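Local coordinates for hypothetical protein (Bacteroides caccae, PDB 4M8R), which is of unknown function but is a bacterial DUF4784 family protein that pairs an N-terminal Ig-like domain with a WD40-like, propeller-type domain, at residues E169-G172 with V173-F177; E250-P254 with E255-D259; I299-D302 with A303-P306. All blocks are in the same frame, centred on the assembly; numbering follows the deposited sequence.

Contact 1: E169-G172 with V173-F177; sequences EENG and VQQPF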
ATOM      1  N   GLU A 169      -0.099 -20.797 -33.321  1.00 69.28           N
ATOM      2  CA  GLU A 169       0.019 -20.366 -34.709  1.00 72.09           C
ATOM      3  C   GLU A 169      -1.209 -19.562 -35.104  1.00 71.81           C
ATOM      4  O   GLU A 169      -2.335 -19.983 -34.856  1.00 72.24           O
ATOM      5  CB  GLU A 169       0.155 -21.576 -35.634  1.00 77.86           C
ATOM      6  CG  GLU A 169       0.502 -21.232 -37.076  1.00 82.39           C
ATOM      7  CD  GLU A 169       1.997 -21.104 -37.314  1.00 85.05           C
ATOM      8  OE1 GLU A 169       2.731 -20.696 -36.387  1.00 82.05           O
ATOM      9  OE2 GLU A 169       2.439 -21.418 -38.437  1.00 88.94           O
ATOM     10  N   GLU A 170      -0.980 -18.404 -35.713  1.00 74.08           N
ATOM     11  CA  GLU A 170      -2.058 -17.563 -36.220  1.00 76.81           C
ATOM     12  C   GLU A 170      -1.513 -16.698 -37.345  1.00 77.28           C
ATOM     13  O   GLU A 170      -0.519 -15.992 -37.157  1.00 77.18           O
ATOM     14  CB  GLU A 170      -2.629 -16.684 -35.102  1.00 79.10           C
ATOM     15  CG  GLU A 170      -3.900 -15.917 -35.469  1.00 82.98           C
ATOM     16  CD  GLU A 170      -5.171 -16.746 -35.350  1.00 87.57           C
ATOM     17  OE1 GLU A 170      -5.127 -17.970 -35.603  1.00 92.66           O
ATOM     18  OE2 GLU A 170      -6.223 -16.166 -35.006  1.00 90.50           O
ATOM     19  N   ASN A 171      -2.156 -16.769 -38.509  1.00 77.00           N
ATOM     20  CA  ASN A 171      -1.705 -16.054 -39.702  1.00 78.37           C
ATOM     21  C   ASN A 171      -0.240 -16.344 -40.029  1.00 75.93           C
ATOM     22  O   ASN A 171       0.519 -15.445 -40.383  1.00 76.24           O
ATOM     23  CB  ASN A 171      -1.942 -14.543 -39.552  1.00 79.17           C
ATOM     24  CG  ASN A 171      -3.405 -14.200 -39.323  1.00 79.74           C
ATOM     25  OD1 ASN A 171      -4.299 -14.861 -39.852  1.00 83.62           O
ATOM     26  ND2 ASN A 171      -3.656 -13.152 -38.544  1.00 76.76           N
ATOM     27  N   GLY A 172       0.152 -17.608 -39.882  1.00 74.10           N
ATOM     28  CA  GLY A 172       1.478 -18.063 -40.289  1.00 73.40           C
ATOM     29  C   GLY A 172       2.620 -17.793 -39.327  1.00 71.02           C
ATOM     30  O   GLY A 172       3.772 -18.092 -39.649  1.00 70.44           O
ATOM     31  N   VAL A 173       2.322 -17.224 -38.156  1.00 67.33           N
ATOM     32  CA  VAL A 173       3.354 -16.956 -37.145  1.00 65.08           C
ATOM     33  C   VAL A 173       2.889 -17.288 -35.735  1.00 61.17           C
ATOM     34  O   VAL A 173       1.699 -17.457 -35.482  1.00 59.11           O
ATOM     35  CB  VAL A 173       3.837 -15.486 -37.171  1.00 64.65           C
ATOM     36  CG1 VAL A 173       4.533 -15.167 -38.488  1.00 68.10           C
ATOM     37  CG2 VAL A 173       2.685 -14.521 -36.916  1.00 62.87           C
ATOM     38  N   GLN A 174       3.855 -17.372 -34.825  1.00 61.43           N
ATOM     39  CA  GLN A 174       3.589 -17.607 -33.411  1.00 59.35           C
ATOM     40  C   GLN A 174       3.135 -16.308 -32.751  1.00 57.01           C
ATOM     41  O   GLN A 174       3.801 -15.274 -32.878  1.00 55.91           O
ATOM     42  CB  GLN A 174       4.845 -18.153 -32.712  1.00 60.25           C
ATOM     43  CG  GLN A 174       5.183 -19.594 -33.073  1.00 62.81           C
ATOM     44  CD  GLN A 174       4.174 -20.589 -32.507  1.00 63.13           C
ATOM     45  OE1 GLN A 174       4.019 -20.708 -31.293  1.00 60.42           O
ATOM     46  NE2 GLN A 174       3.497 -21.316 -33.385  1.00 66.71           N
ATOM     47  N   GLN A 175       2.004 -16.373 -32.050  1.00 55.87           N
ATOM     48  CA  GLN A 175       1.416 -15.210 -31.390  1.00 53.45           C
ATOM     49  C   GLN A 175       0.869 -15.570 -30.015  1.00 50.08           C
ATOM     50  O   GLN A 175       0.467 -16.708 -29.779  1.00 49.19           O
ATOM     51  CB  GLN A 175       0.274 -14.649 -32.227  1.00 56.68           C
ATOM     52  CG  GLN A 175       0.685 -14.205 -33.616  1.00 62.85           C
ATOM     53  CD  GLN A 175      -0.302 -13.217 -34.209  1.00 65.36           C
ATOM     54  OE1 GLN A 175      -0.571 -12.170 -33.619  1.00 63.84           O
ATOM     55  NE2 GLN A 175      -0.830 -13.532 -35.391  1.00 68.29           N
ATOM     56  N   PRO A 176       0.840 -14.589 -29.098  1.00 47.34           N
ATOM     57  CA  PRO A 176       0.320 -14.840 -27.763  1.00 45.12           C
ATOM     58  C   PRO A 176      -1.204 -14.791 -27.692  1.00 43.07           C
ATOM     59  O   PRO A 176      -1.826 -13.900 -28.282  1.00 40.79           O
ATOM     60  CB  PRO A 176       0.928 -13.710 -26.935  1.00 44.36           C
ATOM     61  CG  PRO A 176       1.121 -12.606 -27.905  1.00 45.27           C
ATOM     62  CD  PRO A 176       1.460 -13.259 -29.207  1.00 47.23           C
ATOM     63  N   PHE A 177      -1.776 -15.747 -26.960  1.00 42.74           N
ATOM     64  CA  PHE A 177      -3.210 -15.807 -26.692  1.00 43.09           C
ATOM     65  C   PHE A 177      -3.492 -16.011 -25.215  1.00 40.84           C
ATOM     66  O   PHE A 177      -2.680 -16.583 -24.497  1.00 41.60           O
ATOM     67  CB  PHE A 177      -3.832 -16.963 -27.458  1.00 46.10           C
ATOM     68  CG  PHE A 177      -3.879 -16.743 -28.930  1.00 49.52           C
ATOM     69  CD1 PHE A 177      -4.976 -16.128 -29.510  1.00 51.32           C
ATOM     70  CD2 PHE A 177      -2.823 -17.137 -29.732  1.00 50.84           C
ATOM     71  CE1 PHE A 177      -5.024 -15.918 -30.872  1.00 53.62           C
ATOM     72  CE2 PHE A 177      -2.863 -16.925 -31.091  1.00 53.45           C
ATOM     73  CZ  PHE A 177      -3.965 -16.316 -31.663  1.00 54.60           C
TER
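Glu170 and Val173 close a tight beta hairpin, a local contact where strand 163-170 turns back into strand 173-180. The two backbone bonds that clasp it are unequal: Glu170 N to Val173 O is 2.9 Å, whereas Val173 N to Glu170 O is stretched to 3.3 Å. Between them Asn171 and Gly172 take positive phi angles and form a type I' turn, the two-residue connection well suited to the twist of antiparallel strands; this hairpin joins the two middle strands of a four-stranded antiparallel sheet, consistent with a propeller-like blade. Glu170 O takes a second donor, since Gln175 NE2 reaches it at 3.0 Å with the oxygen in the plane of its amide. The two N-H groups come in over opposite faces of the carbonyl, so the oxygen is gripped from both sides. Gln175 NE2 also binds Asp193 OD1, which accepts from Asn171 ND2 as well and so ties the turn to the loop between strands 186-188 and 196-201. On the same face of the sheet, the Phe177 ring presents its edge to Glu170: CZ lies 3.7 Å from Glu170 CB, and the carboxylate stands nearly perpendicular to the ring at 88°. The other face carries Glu169 and Gln174, a non-hydrogen-bonded pair in the backbone register, whose side chains nevertheless bond. With CG anti to the backbone N and a bend at chi2 (87°), Glu169 turns its carboxylate back across the hairpin, and OE1 accepts from Gln174 NE2 at 3.2 Å. That donor comes from the anti side, 31° out of the carboxylate plane, while Gln174 OE1 is held by Arg153 NH2.

Contact 2: E250-P254 with E255-D259; sequences EGFTP and EQFGD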
ATOM      1  N   GLU A 250      24.166 -15.738 -35.542  1.00 96.05           N
ATOM      2  CA  GLU A 250      24.312 -16.575 -36.737  1.00 98.68           C
ATOM      3  C   GLU A 250      23.975 -18.035 -36.450  1.00 97.94           C
ATOM      4  O   GLU A 250      24.381 -18.581 -35.424  1.00 95.38           O
ATOM      5  CB  GLU A 250      25.729 -16.493 -37.296  1.00103.86           C
ATOM      6  CG  GLU A 250      25.973 -15.307 -38.214  1.00107.02           C
ATOM      7  CD  GLU A 250      27.277 -15.435 -38.983  1.00112.68           C
ATOM      8  OE1 GLU A 250      28.183 -16.156 -38.512  1.00114.38           O
ATOM      9  OE2 GLU A 250      27.393 -14.817 -40.061  1.00116.70           O
ATOM     10  N   GLY A 251      23.212 -18.647 -37.355  1.00 98.80           N
ATOM     11  CA  GLY A 251      22.830 -20.050 -37.240  1.00 99.19           C
ATOM     12  C   GLY A 251      21.420 -20.240 -36.718  1.00 97.71           C
ATOM     13  O   GLY A 251      20.701 -21.132 -37.170  1.00100.61           O
ATOM     14  N   PHE A 252      21.014 -19.396 -35.773  1.00 94.44           N
ATOM     15  CA  PHE A 252      19.741 -19.573 -35.084  1.00 90.64           C
ATOM     16  C   PHE A 252      18.540 -19.058 -35.865  1.00 89.83           C
ATOM     17  O   PHE A 252      18.633 -18.055 -36.571  1.00 91.21           O
ATOM     18  CB  PHE A 252      19.790 -18.924 -33.700  1.00 88.52           C
ATOM     19  CG  PHE A 252      20.696 -19.638 -32.741  1.00 88.53           C
ATOM     20  CD1 PHE A 252      20.208 -20.657 -31.936  1.00 86.56           C
ATOM     21  CD2 PHE A 252      22.044 -19.307 -32.661  1.00 89.38           C
ATOM     22  CE1 PHE A 252      21.043 -21.326 -31.059  1.00 86.61           C
ATOM     23  CE2 PHE A 252      22.884 -19.971 -31.785  1.00 89.07           C
ATOM     24  CZ  PHE A 252      22.383 -20.982 -30.983  1.00 88.04           C
ATOM     25  N   THR A 253      17.415 -19.756 -35.712  1.00 87.75           N
ATOM     26  CA  THR A 253      16.167 -19.432 -36.402  1.00 86.23           C
ATOM     27  C   THR A 253      14.990 -19.466 -35.415  1.00 83.45           C
ATOM     28  O   THR A 253      15.053 -20.168 -34.406  1.00 83.33           O
ATOM     29  CB  THR A 253      15.900 -20.423 -37.550  1.00 86.51           C
ATOM     30  OG1 THR A 253      15.885 -21.760 -37.040  1.00 84.93           O
ATOM     31  CG2 THR A 253      16.976 -20.302 -38.617  1.00 89.46           C
ATOM     32  N   PRO A 254      13.917 -18.707 -35.703  1.00 83.20           N
ATOM     33  CA  PRO A 254      12.794 -18.553 -34.763  1.00 81.32           C
ATOM     34  C   PRO A 254      12.124 -19.851 -34.284  1.00 82.99           C
ATOM     35  O   PRO A 254      11.684 -19.927 -33.133  1.00 79.14           O
ATOM     36  CB  PRO A 254      11.782 -17.686 -35.535  1.00 80.44           C
ATOM     37  CG  PRO A 254      12.293 -17.570 -36.929  1.00 84.02           C
ATOM     38  CD  PRO A 254      13.764 -17.842 -36.886  1.00 85.55           C
ATOM     39  N   GLU A 255      12.059 -20.861 -35.151  1.00 88.23           N
ATOM     40  CA  GLU A 255      11.432 -22.146 -34.792  1.00 89.37           C
ATOM     41  C   GLU A 255      12.158 -22.882 -33.653  1.00 86.94           C
ATOM     42  O   GLU A 255      11.602 -23.806 -33.057  1.00 84.14           O
ATOM     43  CB  GLU A 255      11.299 -23.072 -36.016  1.00 92.97           C
ATOM     44  CG  GLU A 255      12.554 -23.204 -36.877  1.00 99.31           C
ATOM     45  CD  GLU A 255      12.598 -22.223 -38.042  1.00101.97           C
ATOM     46  OE1 GLU A 255      11.899 -21.187 -37.995  1.00100.04           O
ATOM     47  OE2 GLU A 255      13.340 -22.489 -39.008  1.00106.13           O
ATOM     48  N   GLN A 256      13.386 -22.465 -33.352  1.00 85.45           N
ATOM     49  CA  GLN A 256      14.181 -23.065 -32.279  1.00 82.50           C
ATOM     50  C   GLN A 256      13.814 -22.578 -30.871  1.00 76.91           C
ATOM     51  O   GLN A 256      14.321 -23.112 -29.886  1.00 76.09           O
ATOM     52  CB  GLN A 256      15.663 -22.797 -32.535  1.00 83.59           C
ATOM     53  CG  GLN A 256      16.161 -23.357 -33.859  1.00 86.79           C
ATOM     54  CD  GLN A 256      17.650 -23.161 -34.044  1.00 88.98           C
ATOM     55  OE1 GLN A 256      18.118 -22.042 -34.193  1.00 89.13           O
ATOM     56  NE2 GLN A 256      18.399 -24.248 -34.027  1.00 91.92           N
ATOM     57  N   PHE A 257      12.936 -21.580 -30.780  1.00 73.78           N
ATOM     58  CA  PHE A 257      12.583 -20.955 -29.505  1.00 69.73           C
ATOM     59  C   PHE A 257      11.102 -21.118 -29.189  1.00 67.20           C
ATOM     60  O   PHE A 257      10.297 -21.451 -30.060  1.00 65.57           O
ATOM     61  CB  PHE A 257      12.887 -19.456 -29.555  1.00 68.14           C
ATOM     62  CG  PHE A 257      14.315 -19.129 -29.884  1.00 69.28           C
ATOM     63  CD1 PHE A 257      14.775 -19.215 -31.191  1.00 72.07           C
ATOM     64  CD2 PHE A 257      15.193 -18.720 -28.894  1.00 68.13           C
ATOM     65  CE1 PHE A 257      16.088 -18.909 -31.501  1.00 73.35           C
ATOM     66  CE2 PHE A 257      16.510 -18.411 -29.199  1.00 70.16           C
ATOM     67  CZ  PHE A 257      16.956 -18.504 -30.504  1.00 72.53           C
ATOM     68  N   GLY A 258      10.753 -20.868 -27.932  1.00 66.97           N
ATOM     69  CA  GLY A 258       9.353 -20.769 -27.521  1.00 65.97           C
ATOM     70  C   GLY A 258       8.720 -22.023 -26.945  1.00 67.33           C
ATOM     71  O   GLY A 258       7.547 -22.003 -26.575  1.00 67.85           O
ATOM     72  N   ASP A 259       9.476 -23.115 -26.859  1.00 66.99           N
ATOM     73  CA  ASP A 259       8.950 -24.340 -26.260  1.00 66.32           C
ATOM     74  C   ASP A 259       8.771 -24.172 -24.754  1.00 61.74           C
ATOM     75  O   ASP A 259       7.876 -24.773 -24.158  1.00 61.44           O
ATOM     76  CB  ASP A 259       9.857 -25.527 -26.574  1.00 70.39           C
ATOM     77  CG  ASP A 259       9.818 -25.908 -28.042  1.00 73.03           C
ATOM     78  OD1 ASP A 259       8.701 -25.986 -28.600  1.00 71.75           O
ATOM     79  OD2 ASP A 259      10.900 -26.121 -28.635  1.00 75.20           O
TER
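Gln256 folds back over Thr253 three residues earlier, and its side chain runs along that residue from carbonyl to N-H. CB sits 3.3 Å from Thr253 O, the same carbonyl oxygen that accepts the backbone N-H of Gln256. CG stays close to that oxygen and also comes within 3.6 Å of Thr253 OG1. With CG anti to the carbonyl carbon (chi1 -59°) and the chain extended beyond it, CD passes Thr253 OG1 and delivers OE1 to the backbone of Thr253. There Thr253 N donates to OE1 at 2.8 Å, a fairly straight bond whose donor is tilted 29° from the amide carbonyl plane. The same oxygen lies beside Phe252, 3.1 Å from its CA and 3.4 Å from ring atom CD1. At the other branch of the tip, NE2 makes a weak bond to Arg276 O. Cutting Gln256 back to an alanine removes OE1, which is likely to leave Thr253 N without its acceptor and the chain before the turn freer to shift. Phe257 packs next to this: Thr253 O lies at the edge of its ring, near the ring plane, 3.3 Å from CE1, and CZ reaches across to Phe252 CD1. Leu197, Ala275 and Met285 receive the Phe257 side chain, and the latter two also receive Phe252. At the outer side Glu255 bends back so that its OE2 takes a weak bond from Thr253 OG1. Two successive backbone bonds, Gln256 N to Thr253 O and Phe257 N to Pro254 O (3.1 Å), each span three residues: the signature of a short 3-10 turn, here set in the loop between strands 239-240 and 262-264 of the WD40-like domain.

Contact 3: I299-D302 with A303-P306; sequences IEAD and AIIP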
ATOM      1  N   ILE A 299      27.827 -25.108 -22.914  1.00102.78           N
ATOM      2  CA  ILE A 299      26.767 -26.053 -22.561  1.00 99.59           C
ATOM      3  C   ILE A 299      25.944 -26.450 -23.788  1.00 95.79           C
ATOM      4  O   ILE A 299      25.376 -25.595 -24.473  1.00 91.87           O
ATOM      5  CB  ILE A 299      25.824 -25.472 -21.481  1.00 98.88           C
ATOM      6  CG1 ILE A 299      26.578 -25.266 -20.158  1.00100.12           C
ATOM      7  CG2 ILE A 299      24.621 -26.385 -21.262  1.00 97.48           C
ATOM      8  CD1 ILE A 299      27.200 -23.894 -20.001  1.00101.32           C
ATOM      9  N   GLU A 300      25.896 -27.753 -24.051  1.00 94.47           N
ATOM     10  CA  GLU A 300      25.023 -28.326 -25.071  1.00 94.33           C
ATOM     11  C   GLU A 300      24.416 -29.605 -24.490  1.00 92.39           C
ATOM     12  O   GLU A 300      25.102 -30.621 -24.354  1.00 94.29           O
ATOM     13  CB  GLU A 300      25.801 -28.612 -26.358  1.00100.29           C
ATOM     14  CG  GLU A 300      24.922 -28.943 -27.557  1.00104.03           C
ATOM     15  CD  GLU A 300      25.661 -28.835 -28.883  1.00109.28           C
ATOM     16  OE1 GLU A 300      26.633 -29.593 -29.093  1.00110.10           O
ATOM     17  OE2 GLU A 300      25.260 -27.998 -29.721  1.00109.29           O
ATOM     18  N   ALA A 301      23.133 -29.542 -24.140  1.00 87.16           N
ATOM     19  CA  ALA A 301      22.477 -30.601 -23.370  1.00 85.73           C
ATOM     20  C   ALA A 301      21.258 -31.177 -24.092  1.00 84.86           C
ATOM     21  O   ALA A 301      20.893 -30.723 -25.176  1.00 85.31           O
ATOM     22  CB  ALA A 301      22.072 -30.064 -22.006  1.00 83.39           C
ATOM     23  N   ASP A 302      20.636 -32.180 -23.480  1.00 84.63           N
ATOM     24  CA  ASP A 302      19.488 -32.868 -24.075  1.00 84.30           C
ATOM     25  C   ASP A 302      18.152 -32.217 -23.733  1.00 81.68           C
ATOM     26  O   ASP A 302      17.148 -32.501 -24.381  1.00 81.75           O
ATOM     27  CB  ASP A 302      19.487 -34.339 -23.663  1.00 85.78           C
ATOM     28  CG  ASP A 302      20.696 -35.083 -24.190  1.00 87.89           C
ATOM     29  OD1 ASP A 302      21.006 -34.927 -25.388  1.00 87.79           O
ATOM     30  OD2 ASP A 302      21.334 -35.822 -23.411  1.00 89.83           O
ATOM     31  N   ALA A 303      18.142 -31.366 -22.710  1.00 80.77           N
ATOM     32  CA  ALA A 303      17.000 -30.485 -22.438  1.00 77.03           C
ATOM     33  C   ALA A 303      17.426 -29.360 -21.502  1.00 75.96           C
ATOM     34  O   ALA A 303      18.238 -29.568 -20.594  1.00 77.96           O
ATOM     35  CB  ALA A 303      15.835 -31.258 -21.837  1.00 76.12           C
ATOM     36  N   ILE A 304      16.899 -28.163 -21.750  1.00 72.78           N
ATOM     37  CA  ILE A 304      17.181 -27.005 -20.914  1.00 70.56           C
ATOM     38  C   ILE A 304      15.900 -26.206 -20.724  1.00 68.45           C
ATOM     39  O   ILE A 304      15.260 -25.809 -21.699  1.00 68.25           O
ATOM     40  CB  ILE A 304      18.259 -26.091 -21.526  1.00 70.91           C
ATOM     41  CG1 ILE A 304      19.569 -26.863 -21.719  1.00 74.51           C
ATOM     42  CG2 ILE A 304      18.504 -24.879 -20.630  1.00 68.77           C
ATOM     43  CD1 ILE A 304      20.667 -26.054 -22.373  1.00 75.70           C
ATOM     44  N   ILE A 305      15.534 -25.983 -19.466  1.00 65.81           N
ATOM     45  CA  ILE A 305      14.367 -25.184 -19.131  1.00 64.07           C
ATOM     46  C   ILE A 305      14.776 -24.116 -18.118  1.00 61.99           C
ATOM     47  O   ILE A 305      15.298 -24.446 -17.055  1.00 63.25           O
ATOM     48  CB  ILE A 305      13.252 -26.053 -18.518  1.00 64.95           C
ATOM     49  CG1 ILE A 305      12.944 -27.251 -19.425  1.00 67.30           C
ATOM     50  CG2 ILE A 305      11.994 -25.220 -18.285  1.00 62.47           C
ATOM     51  CD1 ILE A 305      12.000 -28.262 -18.803  1.00 67.87           C
ATOM     52  N   PRO A 306      14.539 -22.831 -18.438  1.00 58.35           N
ATOM     53  CA  PRO A 306      14.806 -21.798 -17.447  1.00 56.58           C
ATOM     54  C   PRO A 306      13.780 -21.825 -16.315  1.00 54.76           C
ATOM     55  O   PRO A 306      12.637 -22.229 -16.529  1.00 54.07           O
ATOM     56  CB  PRO A 306      14.669 -20.488 -18.242  1.00 56.49           C
ATOM     57  CG  PRO A 306      14.562 -20.875 -19.677  1.00 57.75           C
ATOM     58  CD  PRO A 306      14.020 -22.265 -19.692  1.00 58.30           C
TER
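The carboxylate of Asp302 is gripped by two groups: OD1 forms a salt bridge with Lys281 NZ, and OD2 accepts the backbone N-H of Ser334. This pins the chain just as it leaves the loop and enters strand 303-310, where the side chains of Ala301 and Ile304 meet across the bend. Asp302 and Ala303 both face Tyr332 on the neighbouring strand 325-333, a classic beta bulge at the start of an edge strand, within this chain, of a four-stranded antiparallel sheet in the WD40-like domain. The contact itself is apolar and rests on Ile304. Its CG1 swings to the backbone-N side of CB (chi1 -59°) and meets Ala301 CB at 4.1 Å, and the trans chain beyond it (chi2 177°) carries CD1 on to Ile299 CG2, also 4.1 Å away. The two isoleucines cross at about a right angle, meeting through the methyl branch of Ile299 and the end of the longer branch of Ile304, while CG1 of Ile299 leads away from the contact. Trp282 and Pro284 of strand 282-288 pack on Ile304, and Pro284 touches Ile299 too, bringing the adjoining sheet up against this bend.

How the contacts relate
Contacts 1, 2 and 3 follow one another along the chain within the WD40-like domain, and none touches another. Contact 2 is the middle one: its centre lies about 15 Å from that of contact 1 and 14 Å from that of contact 3, while contacts 1 and 3 are about 25 Å apart between centres. Nearest atoms of contacts 1 and 2 are about 6 Å apart, and Arg153 bridges that gap, holding Gln174 on one side and Asp259 with Phe257 O on the other. Contacts 2 and 3, about 7 Å apart at their nearest atoms, share Trp282, which touches both Asp259 and Ile304. With the function unknown, none of the three can be tied to an active site or ligand.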